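Long-range contacts in SCO family protein (PDB 3ME7), which probably serves in electron transport as a copper-binding, thioredoxin-like protein of the SCO1/2 family: residues 6-11 / 110-115; 12-17 / 76-81; 25-30 / 134-139; 66-71 / 96-101. All blocks are in the same frame, centred on the assembly; numbering follows the deposited sequence.

All four contacts belong to one thioredoxin-like domain built on a mixed beta-sheet. Interaction 4 is nearest its middle, pairing strand 66-71 with strand 95-100. Interaction 2 lies about 8 Å from it, centre to centre, and the two share a sulfate held by Leu-78 and Lys-99. Interaction 1 covers the other face of the sheet through helix 103-112. It meets interaction 3, about 12 Å away between centres, where Val-7 N lies 3.0 Å from Leu-137 O. Interaction 3 is remote from the predicted copper ligands Cys-40, Cys-44 and His-126. In interaction 4, the side chain of Thr-71 is about 8 Å from that of Cys-40.

Interaction 1 of 4, residues 6-11 / 110-115; sequences YVPGDI and LDAIDF
Ala-112 points its methyl group at the extended chain of Val-7 and Pro-8. Its CB comes 3.9 Å from Pro-8 CD, the ring carbon next to the proline nitrogen. The same methyl lies 4.1 Å from Val-7 CA. Ala-112 CB therefore meets backbone and side chain together. The CA atoms of Val-7 and Ala-112 are 5.5 Å apart.

Val-7 offers one branch to the contact. With CG1 trans to the backbone N (chi1 -174°), CG2 is left on the side of the helix end. From there CG2 reaches Ala-112 CB at 4.2 Å. It also meets the CG2 branch of Ile-113 at 4.3 Å. These are apolar contacts at ordinary or slightly long range, so the fit is modest. Tyr-6 adds its carbonyl oxygen, while its ring is directed elsewhere.

Val-7 and Ile-113 are buried, and Ile-139 touches both of their side chains. Val-7 also packs on Leu-109, and Ile-113 on Val-131. Pro-8 is partly exposed and begins a type I beta turn that runs to Ile-11.

The helix stops at this contact. Phe-115 N bonds to Leu-110 O at 3.0 Å, and Asp-114 N to Asp-111 O at 3.2 Å. Asp-114 has positive phi, 55°, as the C-prime residue. The N-terminal loop of this SCO domain thus packs against a helix C-terminus closed by a Schellman motif.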
loop_
_atom_site.group_PDB
_atom_site.type_symbol
_atom_site.label_atom_id
_atom_site.label_comp_id
_atom_site.label_asym_id
_atom_site.label_seq_id
_atom_site.Cartn_x
_atom_site.Cartn_y
_atom_site.Cartn_z
ATOM N N TYR A 6 -2.470 -8.219 -12.166
ATOM C CA TYR A 6 -2.552 -6.772 -12.178
ATOM C C TYR A 6 -3.629 -6.290 -11.221
ATOM O O TYR A 6 -4.719 -6.888 -11.143
ATOM C CB TYR A 6 -2.879 -6.272 -13.588
ATOM C CG TYR A 6 -1.682 -6.296 -14.520
ATOM C CD1 TYR A 6 -1.277 -7.483 -15.120
ATOM C CD2 TYR A 6 -0.955 -5.138 -14.787
ATOM C CE1 TYR A 6 -0.165 -7.516 -15.957
ATOM C CE2 TYR A 6 0.142 -5.157 -15.631
ATOM C CZ TYR A 6 0.541 -6.358 -16.207
ATOM O OH TYR A 6 1.636 -6.409 -17.058
ATOM N N VAL A 7 -3.337 -5.206 -10.508
ATOM C CA VAL A 7 -4.382 -4.518 -9.748
ATOM C C VAL A 7 -5.202 -3.660 -10.730
ATOM O O VAL A 7 -4.626 -2.861 -11.474
ATOM C CB VAL A 7 -3.807 -3.652 -8.596
ATOM C CG1 VAL A 7 -4.952 -3.092 -7.749
ATOM C CG2 VAL A 7 -2.899 -4.490 -7.688
ATOM N N PRO A 8 -6.541 -3.834 -10.759
ATOM C CA PRO A 8 -7.376 -3.083 -11.703
ATOM C C PRO A 8 -7.139 -1.583 -11.620
ATOM O O PRO A 8 -7.174 -0.995 -10.532
ATOM C CB PRO A 8 -8.811 -3.436 -11.268
ATOM C CG PRO A 8 -8.668 -4.820 -10.713
ATOM C CD PRO A 8 -7.335 -4.804 -9.988
ATOM N N GLY A 9 -6.915 -0.964 -12.768
ATOM C CA GLY A 9 -6.550 0.449 -12.816
ATOM C C GLY A 9 -7.715 1.405 -12.603
ATOM O O GLY A 9 -7.518 2.573 -12.267
ATOM N N ASP A 10 -8.936 0.906 -12.785
ATOM C CA ASP A 10 -10.099 1.768 -12.659
ATOM C C ASP A 10 -10.632 1.905 -11.228
ATOM O O ASP A 10 -11.629 2.605 -11.014
ATOM C CB ASP A 10 -11.220 1.337 -13.625
ATOM C CG ASP A 10 -11.672 -0.102 -13.414
ATOM O OD1 ASP A 10 -11.012 -0.871 -12.675
ATOM O OD2 ASP A 10 -12.699 -0.481 -14.021
ATOM N N ILE A 11 -9.972 1.249 -10.261
ATOM C CA ILE A 11 -10.303 1.424 -8.846
ATOM C C ILE A 11 -10.190 2.906 -8.482
ATOM O O ILE A 11 -9.147 3.530 -8.723
ATOM C CB ILE A 11 -9.351 0.580 -7.980
ATOM C CG1 ILE A 11 -9.729 -0.893 -8.135
ATOM C CG2 ILE A 11 -9.410 1.013 -6.494
ATOM C CD1 ILE A 11 -8.680 -1.886 -7.648
ATOM N N LEU A 110 -8.632 -5.551 -2.673
ATOM C CA LEU A 110 -8.269 -6.664 -1.774
ATOM C C LEU A 110 -8.247 -8.005 -2.510
ATOM O O LEU A 110 -7.392 -8.859 -2.247
ATOM C CB LEU A 110 -9.239 -6.721 -0.586
ATOM C CG LEU A 110 -9.254 -5.459 0.281
ATOM C CD1 LEU A 110 -10.235 -5.684 1.455
ATOM C CD2 LEU A 110 -7.852 -5.030 0.793
ATOM N N ASP A 111 -9.194 -8.193 -3.425
ATOM C CA ASP A 111 -9.222 -9.404 -4.231
ATOM C C ASP A 111 -7.936 -9.546 -5.047
ATOM O O ASP A 111 -7.358 -10.638 -5.116
ATOM C CB ASP A 111 -10.450 -9.426 -5.142
ATOM C CG ASP A 111 -10.563 -10.719 -5.906
ATOM O OD1 ASP A 111 -10.750 -11.764 -5.257
ATOM O OD2 ASP A 111 -10.449 -10.693 -7.133
ATOM N N ALA A 112 -7.478 -8.441 -5.633
ATOM C CA ALA A 112 -6.289 -8.504 -6.481
ATOM C C ALA A 112 -5.064 -8.944 -5.676
ATOM O O ALA A 112 -4.227 -9.701 -6.186
ATOM C CB ALA A 112 -6.039 -7.165 -7.153
ATOM N N ILE A 113 -4.969 -8.489 -4.428
ATOM C CA ILE A 113 -3.788 -8.767 -3.607
ATOM C C ILE A 113 -3.969 -9.940 -2.649
ATOM O O ILE A 113 -3.178 -10.115 -1.710
ATOM C CB ILE A 113 -3.266 -7.484 -2.858
ATOM C CG1 ILE A 113 -4.325 -6.937 -1.881
ATOM C CG2 ILE A 113 -2.805 -6.405 -3.857
ATOM C CD1 ILE A 113 -3.754 -5.921 -0.860
ATOM N N ASP A 114 -5.038 -10.713 -2.862
ATOM C CA ASP A 114 -5.337 -11.925 -2.072
ATOM C C ASP A 114 -5.396 -11.643 -0.576
ATOM O O ASP A 114 -4.914 -12.432 0.251
ATOM C CB ASP A 114 -4.321 -13.037 -2.332
ATOM C CG ASP A 114 -4.343 -13.536 -3.765
ATOM O OD1 ASP A 114 -5.402 -13.455 -4.421
ATOM O OD2 ASP A 114 -3.280 -14.003 -4.227
ATOM N N PHE A 115 -6.002 -10.519 -0.239
ATOM C CA PHE A 115 -6.074 -10.059 1.136
ATOM C C PHE A 115 -7.485 -10.317 1.664
ATOM O O PHE A 115 -8.460 -9.921 1.025
ATOM C CB PHE A 115 -5.749 -8.562 1.152
ATOM C CG PHE A 115 -5.642 -7.964 2.528
ATOM C CD1 PHE A 115 -6.779 -7.594 3.240
ATOM C CD2 PHE A 115 -4.394 -7.751 3.112
ATOM C CE1 PHE A 115 -6.670 -7.010 4.519
ATOM C CE2 PHE A 115 -4.275 -7.196 4.390
ATOM C CZ PHE A 115 -5.399 -6.802 5.078
#

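Interaction 2 of 4, residues 12-17 / 76-81; sequences TLVDSY and DTLEDI. With SO4 (sulfate ion), chain C.
The end of strand 12-15 passes the first turn of helix 78-87, and the backbones come nearest at Ser-16 and Ile-81, with CA atoms 5.4 Å apart. Leu-78 and Val-14 cross their side chains at about a right angle. Leu-78 CD2 sits 3.4 Å from Val-14 CG1, tighter than a usual carbon contact. The same methyl lies 3.4 Å from Asp-15 O. Leu-78 thus presses one methyl onto the strand, against both the valine branch and the carbonyl oxygen of Asp-15.

Ile-81 also approaches from the helix. A chi1 of 56° tucks its CG1 over its own backbone. This directs CD1 to Val-14 O at 3.5 Å and to Ser-16 CA at 3.6 Å. The methyl sits over the backbone between these two atoms. Ile-81 also packs on Val-97 of strand 95-100.

Helix 78-87 is the connection of the beta-alpha-beta unit that joins strand 66-71 to strand 95-100, within the thioredoxin-like SCO domain. Its start is a capping box formed by Thr-77 and Asp-80. Thr-77 N bonds to Asp-80 OD2 at 2.9 Å, using the anti lone pair of the carboxylate. The return bond from Asp-80 N to Thr-77 OG1 is weak.

Leu-78 N donates to O4 of a sulfate at 3.3 Å. This ion, probably from the crystallisation liquor, also binds Lys-99. At the strand end, Tyr-17 N bonds to Asp-15 OD1 in an Asx turn, from above the carboxylate plane. Ser-16 OG hydrogen-bonds to Gln-85 OE1 farther along the helix.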
loop_
_atom_site.group_PDB
_atom_site.type_symbol
_atom_site.label_atom_id
_atom_site.label_comp_id
_atom_site.label_asym_id
_atom_site.label_seq_id
_atom_site.Cartn_x
_atom_site.Cartn_y
_atom_site.Cartn_z
ATOM N N THR A 12 -11.252 3.449 -7.887
ATOM C CA THR A 12 -11.258 4.832 -7.451
ATOM C C THR A 12 -10.894 4.903 -5.975
ATOM O O THR A 12 -11.524 4.227 -5.131
ATOM C CB THR A 12 -12.622 5.509 -7.707
ATOM O OG1 THR A 12 -12.907 5.502 -9.117
ATOM C CG2 THR A 12 -12.585 6.963 -7.217
ATOM N N LEU A 13 -9.865 5.704 -5.689
ATOM C CA LEU A 13 -9.395 5.994 -4.340
ATOM C C LEU A 13 -9.615 7.470 -4.036
ATOM O O LEU A 13 -9.725 8.295 -4.948
ATOM C CB LEU A 13 -7.903 5.649 -4.236
ATOM C CG LEU A 13 -7.534 4.210 -4.604
ATOM C CD1 LEU A 13 -5.986 4.125 -4.769
ATOM C CD2 LEU A 13 -8.043 3.229 -3.590
ATOM N N VAL A 14 -9.687 7.801 -2.753
ATOM C CA VAL A 14 -9.842 9.176 -2.286
ATOM C C VAL A 14 -8.778 9.373 -1.207
ATOM O O VAL A 14 -8.739 8.609 -0.208
ATOM C CB VAL A 14 -11.243 9.424 -1.695
ATOM C CG1 VAL A 14 -11.457 10.908 -1.421
ATOM C CG2 VAL A 14 -12.332 8.901 -2.639
ATOM N N ASP A 15 -7.896 10.355 -1.420
ATOM C CA ASP A 15 -6.858 10.638 -0.433
ATOM C C ASP A 15 -7.390 11.428 0.765
ATOM O O ASP A 15 -8.555 11.807 0.799
ATOM C CB ASP A 15 -5.600 11.269 -1.061
ATOM C CG ASP A 15 -5.778 12.708 -1.434
ATOM O OD1 ASP A 15 -6.743 13.341 -0.982
ATOM O OD2 ASP A 15 -4.887 13.204 -2.163
ATOM N N SER A 16 -6.529 11.654 1.754
ATOM C CA SER A 16 -6.965 12.244 3.019
ATOM C C SER A 16 -7.327 13.722 2.889
ATOM O O SER A 16 -7.854 14.314 3.834
ATOM C CB SER A 16 -5.886 12.064 4.088
ATOM O OG SER A 16 -4.647 12.590 3.635
ATOM N N TYR A 17 -7.035 14.312 1.735
ATOM C CA TYR A 17 -7.469 15.683 1.432
ATOM C C TYR A 17 -8.782 15.735 0.666
ATOM O O TYR A 17 -9.294 16.821 0.369
ATOM C CB TYR A 17 -6.390 16.435 0.649
ATOM C CG TYR A 17 -5.090 16.541 1.392
ATOM C CD1 TYR A 17 -4.855 17.591 2.276
ATOM C CD2 TYR A 17 -4.099 15.572 1.235
ATOM C CE1 TYR A 17 -3.652 17.684 2.974
ATOM C CE2 TYR A 17 -2.896 15.652 1.932
ATOM C CZ TYR A 17 -2.682 16.706 2.800
ATOM O OH TYR A 17 -1.499 16.788 3.491
ATOM N N ASP A 76 -14.425 3.483 7.417
ATOM C CA ASP A 76 -13.503 4.606 7.544
ATOM C C ASP A 76 -13.889 5.723 6.564
ATOM O O ASP A 76 -14.188 5.464 5.388
ATOM C CB ASP A 76 -12.045 4.160 7.315
ATOM C CG ASP A 76 -11.370 3.632 8.576
ATOM O OD1 ASP A 76 -11.946 3.719 9.682
ATOM O OD2 ASP A 76 -10.233 3.128 8.466
ATOM N N THR A 77 -13.919 6.949 7.074
ATOM C CA THR A 77 -14.247 8.141 6.300
ATOM C C THR A 77 -12.986 8.975 6.047
ATOM O O THR A 77 -11.887 8.661 6.550
ATOM C CB THR A 77 -15.216 9.028 7.079
ATOM O OG1 THR A 77 -14.574 9.462 8.278
ATOM C CG2 THR A 77 -16.508 8.261 7.423
ATOM N N LEU A 78 -13.167 10.049 5.280
ATOM C CA LEU A 78 -12.088 11.016 5.028
ATOM C C LEU A 78 -11.529 11.586 6.329
ATOM O O LEU A 78 -10.326 11.740 6.474
ATOM C CB LEU A 78 -12.566 12.123 4.088
ATOM C CG LEU A 78 -12.884 11.636 2.668
ATOM C CD1 LEU A 78 -13.429 12.783 1.830
ATOM C CD2 LEU A 78 -11.664 11.042 1.997
ATOM N N GLU A 79 -12.410 11.866 7.287
ATOM C CA GLU A 79 -11.994 12.293 8.620
ATOM C C GLU A 79 -11.025 11.288 9.259
ATOM O O GLU A 79 -9.981 11.668 9.792
ATOM C CB GLU A 79 -13.254 12.484 9.483
ATOM C CG GLU A 79 -13.027 12.830 10.940
ATOM C CD GLU A 79 -14.339 12.990 11.698
ATOM O OE1 GLU A 79 -15.016 11.967 11.965
ATOM O OE2 GLU A 79 -14.690 14.137 12.031
ATOM N N ASP A 80 -11.386 10.010 9.176
ATOM C CA ASP A 80 -10.558 8.935 9.732
ATOM C C ASP A 80 -9.173 8.849 9.095
ATOM O O ASP A 80 -8.177 8.696 9.810
ATOM C CB ASP A 80 -11.252 7.581 9.604
ATOM C CG ASP A 80 -12.496 7.480 10.455
ATOM O OD1 ASP A 80 -12.443 7.819 11.653
ATOM O OD2 ASP A 80 -13.534 7.055 9.928
ATOM N N ILE A 81 -9.110 8.922 7.762
ATOM C CA ILE A 81 -7.805 8.803 7.105
ATOM C C ILE A 81 -6.933 10.045 7.287
ATOM O O ILE A 81 -5.710 9.934 7.338
ATOM C CB ILE A 81 -7.882 8.345 5.625
ATOM C CG1 ILE A 81 -8.777 9.263 4.783
ATOM C CG2 ILE A 81 -8.297 6.872 5.550
ATOM C CD1 ILE A 81 -8.617 9.010 3.284
HETATM S S SO4 C . -16.543 10.098 3.308
HETATM O O1 SO4 C . -15.519 9.075 3.138
HETATM O O2 SO4 C . -16.845 10.695 2.016
HETATM O O3 SO4 C . -17.746 9.502 3.897
HETATM O O4 SO4 C . -16.033 11.149 4.190
#

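Interaction 3 of 4, residues 25-30 / 134-139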
loop_
_atom_site.group_PDB
_atom_site.type_symbol
_atom_site.label_atom_id
_atom_site.label_comp_id
_atom_site.label_asym_id
_atom_site.label_seq_id
_atom_site.Cartn_x
_atom_site.Cartn_y
_atom_site.Cartn_z
ATOM N N ASN A 25 -3.943 6.368 -12.431
ATOM C CA ASN A 25 -3.340 7.707 -12.462
ATOM C C ASN A 25 -1.946 7.732 -11.838
ATOM O O ASN A 25 -1.188 8.691 -12.019
ATOM C CB ASN A 25 -4.227 8.738 -11.757
ATOM C CG ASN A 25 -5.605 8.884 -12.403
ATOM O OD1 ASN A 25 -6.584 9.213 -11.724
ATOM N ND2 ASN A 25 -5.694 8.636 -13.708
ATOM N N LEU A 26 -1.623 6.675 -11.105
ATOM C CA LEU A 26 -0.318 6.531 -10.454
ATOM C C LEU A 26 0.653 5.710 -11.276
ATOM O O LEU A 26 1.784 5.496 -10.841
ATOM C CB LEU A 26 -0.452 5.870 -9.075
ATOM C CG LEU A 26 -1.329 6.542 -7.995
ATOM C CD1 LEU A 26 -1.339 5.689 -6.740
ATOM C CD2 LEU A 26 -0.860 7.936 -7.664
ATOM N N LYS A 27 0.231 5.239 -12.450
ATOM C CA LYS A 27 1.161 4.523 -13.327
ATOM C C LYS A 27 2.397 5.369 -13.615
ATOM O O LYS A 27 2.322 6.605 -13.645
ATOM C CB LYS A 27 0.489 4.100 -14.637
ATOM C CG LYS A 27 -0.359 2.852 -14.496
ATOM C CD LYS A 27 -0.977 2.472 -15.844
ATOM C CE LYS A 27 -1.998 1.377 -15.680
ATOM N NZ LYS A 27 -2.619 0.983 -16.978
ATOM N N GLY A 28 3.516 4.695 -13.851
ATOM C CA GLY A 28 4.747 5.381 -14.283
ATOM C C GLY A 28 5.854 5.344 -13.246
ATOM O O GLY A 28 6.998 5.696 -13.539
ATOM N N LYS A 29 5.512 4.928 -12.023
ATOM C CA LYS A 29 6.486 4.699 -10.951
ATOM C C LYS A 29 6.055 3.437 -10.207
ATOM O O LYS A 29 4.842 3.130 -10.163
ATOM C CB LYS A 29 6.473 5.845 -9.927
ATOM C CG LYS A 29 6.547 7.272 -10.469
ATOM C CD LYS A 29 6.507 8.262 -9.306
ATOM C CE LYS A 29 6.358 9.694 -9.795
ATOM N NZ LYS A 29 7.584 10.219 -10.451
ATOM N N PRO A 30 7.013 2.717 -9.570
ATOM C CA PRO A 30 6.605 1.646 -8.657
ATOM C C PRO A 30 5.696 2.169 -7.537
ATOM O O PRO A 30 5.776 3.349 -7.145
ATOM C CB PRO A 30 7.922 1.168 -8.053
ATOM C CG PRO A 30 8.952 1.510 -9.082
ATOM C CD PRO A 30 8.486 2.831 -9.632
ATOM N N SER A 134 4.571 -2.820 -10.094
ATOM C CA SER A 134 5.324 -2.218 -11.175
ATOM C C SER A 134 4.648 -0.910 -11.575
ATOM O O SER A 134 3.507 -0.648 -11.161
ATOM C CB SER A 134 5.328 -3.170 -12.365
ATOM O OG SER A 134 4.071 -3.125 -13.039
ATOM N N PRO A 135 5.321 -0.077 -12.396
ATOM C CA PRO A 135 4.673 1.140 -12.897
ATOM C C PRO A 135 3.417 0.909 -13.733
ATOM O O PRO A 135 2.710 1.879 -14.024
ATOM C CB PRO A 135 5.769 1.800 -13.755
ATOM C CG PRO A 135 7.031 1.312 -13.146
ATOM C CD PRO A 135 6.760 -0.102 -12.750
ATOM N N GLU A 136 3.170 -0.337 -14.135
ATOM C CA GLU A 136 1.963 -0.716 -14.882
ATOM C C GLU A 136 0.914 -1.387 -14.002
ATOM O O GLU A 136 -0.045 -1.950 -14.515
ATOM C CB GLU A 136 2.298 -1.674 -16.037
ATOM C CG GLU A 136 3.282 -1.128 -17.045
ATOM C CD GLU A 136 2.778 0.128 -17.725
ATOM O OE1 GLU A 136 1.559 0.220 -18.033
ATOM O OE2 GLU A 136 3.616 1.021 -17.981
ATOM N N LEU A 137 1.111 -1.323 -12.681
ATOM C CA LEU A 137 0.190 -1.925 -11.680
ATOM C C LEU A 137 0.259 -3.445 -11.542
ATOM O O LEU A 137 -0.638 -4.061 -10.970
ATOM C CB LEU A 137 -1.273 -1.495 -11.892
ATOM C CG LEU A 137 -1.544 -0.001 -12.105
ATOM C CD1 LEU A 137 -3.054 0.187 -12.226
ATOM C CD2 LEU A 137 -0.987 0.829 -10.945
ATOM N N GLN A 138 1.323 -4.060 -12.051
ATOM C CA GLN A 138 1.492 -5.490 -11.895
ATOM C C GLN A 138 2.090 -5.795 -10.534
ATOM O O GLN A 138 3.045 -5.145 -10.107
ATOM C CB GLN A 138 2.411 -6.033 -12.986
ATOM C CG GLN A 138 2.455 -7.546 -13.032
ATOM C CD GLN A 138 3.210 -8.069 -14.241
ATOM O OE1 GLN A 138 4.071 -7.389 -14.788
ATOM N NE2 GLN A 138 2.905 -9.283 -14.639
ATOM N N ILE A 139 1.533 -6.788 -9.845
ATOM C CA ILE A 139 2.050 -7.173 -8.523
ATOM C C ILE A 139 3.403 -7.864 -8.719
ATOM O O ILE A 139 3.481 -8.912 -9.371
ATOM C CB ILE A 139 1.066 -8.097 -7.789
ATOM C CG1 ILE A 139 -0.241 -7.344 -7.500
ATOM C CG2 ILE A 139 1.710 -8.633 -6.496
ATOM C CD1 ILE A 139 -1.439 -8.273 -7.197
HETATM O O HOH W 1 -2.483 -1.854 -15.511
#
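Gly-28 N donates to Pro-135 O, and this is the one direct hydrogen bond between residues 25-30 and 134-139. It spans 2.9 Å. The donor lies in the carbonyl plane on a lone pair, with a C=O...donor angle of 126°. Lys-27 CA brings a C-H to the same oxygen at 3.1 Å. A return C-H contact runs from Pro-135 CA to Lys-29 O at 3.4 Å.

Pro-135 lays its ring along the backbone from Gly-28 to Pro-30. Its CB is 3.6 Å from Gly-28 C. Its CG meets Pro-30 CD at 4.1 Å, and the two rings cross obliquely.

Lys-27 runs out extended beyond CG and crosses Leu-137 at about a right angle. Its CE lies 3.8 Å from Leu-137 CD1, and the aliphatic chain lies across the branched end of the leucine. A water accepts weakly from Lys-27 NZ and donates to Glu-136 O. Glu-136 folds back at chi2, -61°, and brings OE1 toward the lysine. Lys-27 NZ and Glu-136 OE1 remain 4.4 Å apart, too far for a salt bridge.

A type I beta turn from Ser-134 to Leu-137 presents Pro-135 and Glu-136. Ser-134 OG accepts from both Glu-136 N, an ST turn, and Gln-138 N. Behind the contact, Leu-137 packs on Ile-31 and Leu-23.

The two loops, which lead into strands 31-36 and 139-144, are joined by one backbone hydrogen bond, by the proline ring and by the aliphatic part of Lys-27. The lysine-glutamate pair probably adds only a mild, solvent-screened attraction.

Interaction 4 of 4, residues 66-71 / 96-101. With SO4 (sulfate ion), chain C.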
loop_
_atom_site.group_PDB
_atom_site.type_symbol
_atom_site.label_atom_id
_atom_site.label_comp_id
_atom_site.label_asym_id
_atom_site.label_seq_id
_atom_site.Cartn_x
_atom_site.Cartn_y
_atom_site.Cartn_z
ATOM N N TRP A 66 5.601 5.659 -5.525
ATOM C CA TRP A 66 4.479 6.131 -4.707
ATOM C C TRP A 66 4.400 5.228 -3.485
ATOM O O TRP A 66 4.659 4.031 -3.587
ATOM C CB TRP A 66 3.153 6.018 -5.485
ATOM C CG TRP A 66 3.072 6.952 -6.671
ATOM C CD1 TRP A 66 3.115 6.597 -8.000
ATOM C CD2 TRP A 66 2.935 8.378 -6.635
ATOM N NE1 TRP A 66 3.017 7.730 -8.789
ATOM C CE2 TRP A 66 2.908 8.828 -7.982
ATOM C CE3 TRP A 66 2.841 9.322 -5.599
ATOM C CZ2 TRP A 66 2.785 10.182 -8.321
ATOM C CZ3 TRP A 66 2.707 10.680 -5.939
ATOM C CH2 TRP A 66 2.684 11.089 -7.290
ATOM N N VAL A 67 4.031 5.801 -2.345
ATOM C CA VAL A 67 3.647 5.006 -1.189
ATOM C C VAL A 67 2.180 5.293 -0.927
ATOM O O VAL A 67 1.770 6.453 -0.812
ATOM C CB VAL A 67 4.476 5.316 0.072
ATOM C CG1 VAL A 67 4.194 4.271 1.146
ATOM C CG2 VAL A 67 5.973 5.294 -0.269
ATOM N N ILE A 68 1.395 4.220 -0.870
ATOM C CA ILE A 68 -0.049 4.326 -0.649
ATOM C C ILE A 68 -0.473 3.493 0.534
ATOM O O ILE A 68 -0.559 2.251 0.452
ATOM C CB ILE A 68 -0.871 3.922 -1.900
ATOM C CG1 ILE A 68 -0.406 4.697 -3.153
ATOM C CG2 ILE A 68 -2.392 4.063 -1.632
ATOM C CD1 ILE A 68 -0.580 6.229 -3.139
ATOM N N THR A 69 -0.700 4.174 1.652
ATOM C CA THR A 69 -1.349 3.533 2.792
ATOM C C THR A 69 -2.839 3.578 2.524
ATOM O O THR A 69 -3.394 4.642 2.226
ATOM C CB THR A 69 -1.016 4.270 4.102
ATOM O OG1 THR A 69 0.377 4.106 4.400
ATOM C CG2 THR A 69 -1.826 3.715 5.275
ATOM N N PHE A 70 -3.507 2.436 2.571
ATOM C CA PHE A 70 -4.951 2.464 2.355
ATOM C C PHE A 70 -5.700 1.721 3.436
ATOM O O PHE A 70 -5.208 0.722 3.973
ATOM C CB PHE A 70 -5.340 1.959 0.967
ATOM C CG PHE A 70 -5.314 0.484 0.827
ATOM C CD1 PHE A 70 -4.159 -0.155 0.447
ATOM C CD2 PHE A 70 -6.470 -0.269 1.023
ATOM C CE1 PHE A 70 -4.122 -1.531 0.286
ATOM C CE2 PHE A 70 -6.448 -1.643 0.875
ATOM C CZ PHE A 70 -5.268 -2.281 0.504
ATOM N N THR A 71 -6.869 2.235 3.781
ATOM C CA THR A 71 -7.704 1.542 4.760
ATOM C C THR A 71 -8.648 0.501 4.151
ATOM O O THR A 71 -9.303 0.738 3.146
ATOM C CB THR A 71 -8.481 2.502 5.678
ATOM O OG1 THR A 71 -9.340 1.701 6.515
ATOM C CG2 THR A 71 -9.343 3.460 4.854
ATOM N N LYS A 96 0.671 8.740 0.295
ATOM C CA LYS A 96 -0.729 9.102 0.479
ATOM C C LYS A 96 -1.374 8.180 1.486
ATOM O O LYS A 96 -0.913 7.055 1.679
ATOM C CB LYS A 96 -1.487 9.003 -0.841
ATOM C CG LYS A 96 -0.923 9.870 -1.956
ATOM C CD LYS A 96 -1.816 9.792 -3.177
ATOM C CE LYS A 96 -1.082 10.188 -4.435
ATOM N NZ LYS A 96 -0.657 11.624 -4.339
ATOM N N VAL A 97 -2.412 8.681 2.156
ATOM C CA VAL A 97 -3.322 7.841 2.936
ATOM C C VAL A 97 -4.679 7.954 2.241
ATOM O O VAL A 97 -5.188 9.078 2.023
ATOM C CB VAL A 97 -3.421 8.289 4.398
ATOM C CG1 VAL A 97 -4.312 7.330 5.170
ATOM C CG2 VAL A 97 -2.021 8.361 5.066
ATOM N N VAL A 98 -5.246 6.805 1.858
ATOM C CA VAL A 98 -6.432 6.792 1.001
ATOM C C VAL A 98 -7.452 5.798 1.500
ATOM O O VAL A 98 -7.110 4.883 2.263
ATOM C CB VAL A 98 -6.104 6.467 -0.481
ATOM C CG1 VAL A 98 -4.946 7.332 -0.966
ATOM C CG2 VAL A 98 -5.751 4.986 -0.675
ATOM N N LYS A 99 -8.685 6.000 1.051
ATOM C CA LYS A 99 -9.750 4.992 1.194
ATOM C C LYS A 99 -10.296 4.689 -0.197
ATOM O O LYS A 99 -10.147 5.492 -1.120
ATOM C CB LYS A 99 -10.883 5.491 2.103
ATOM C CG LYS A 99 -11.555 6.773 1.596
ATOM C CD LYS A 99 -12.814 7.099 2.391
ATOM C CE LYS A 99 -13.970 6.187 1.972
ATOM N NZ LYS A 99 -15.180 6.452 2.803
ATOM N N ALA A 100 -10.949 3.542 -0.343
ATOM C CA ALA A 100 -11.630 3.185 -1.583
ATOM C C ALA A 100 -12.953 3.972 -1.635
ATOM O O ALA A 100 -13.623 4.137 -0.615
ATOM C CB ALA A 100 -11.900 1.679 -1.601
ATOM N N LYS A 101 -13.325 4.449 -2.821
ATOM C CA LYS A 101 -14.520 5.297 -2.961
ATOM C C LYS A 101 -15.781 4.519 -2.530
ATOM O O LYS A 101 -16.584 5.031 -1.746
ATOM C CB LYS A 101 -14.623 5.805 -4.408
ATOM C CG LYS A 101 -15.897 6.578 -4.780
ATOM C CD LYS A 101 -15.865 7.970 -4.269
ATOM C CE LYS A 101 -17.107 8.724 -4.760
ATOM N NZ LYS A 101 -16.986 10.139 -4.401
HETATM S S SO4 C . -16.543 10.098 3.308
HETATM O O1 SO4 C . -15.519 9.075 3.138
HETATM O O2 SO4 C . -16.845 10.695 2.016
HETATM O O3 SO4 C . -17.746 9.502 3.897
HETATM O O4 SO4 C . -16.033 11.149 4.190
HETATM O O HOH W 2 -11.550 1.918 2.085
#
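Ile-68 and Phe-70 both pack on one branch of Val-98, on the sheet face covered by helix 103-112. Val-98 CG2 lies 3.5 Å from Phe-70 CB and 3.6 Å from Ile-68 CG2. The Phe-70 ring itself leads away, toward Leu-109 and Leu-110. The aliphatic part of Lys-96 packs closely too, alongside Ile-68, with CB 3.7 Å from Ile-68 CD1. Beneath these side chains the strands run parallel. Val-98 N bonds to Thr-69 O at 2.9 Å, and Thr-71 N to Val-98 O at 3.1 Å.

The polar ends are looser and partly exposed. A bend at chi4, -63°, turns the Lys-96 amine to Lys-93 O. Lys-96 NZ also stands 3.8 Å from Trp-66 CZ3, at an oblique approach to the ring. Farther along the strands, a water bridges Thr-71 O and Ala-100 N. Lys-99 bends at chi3 and sends NZ to sulfate O1 at 2.7 Å; it also donates to Asp-76 O.

Thr-69 and Thr-71 face helix 78-87. Thr-69 OG1 bonds to Trp-95 NE1, and Thr-71 OG1 to Asp-76 OD2. The two strands are joined through that helix, forming the parallel beta-alpha-beta unit of the thioredoxin-like SCO fold.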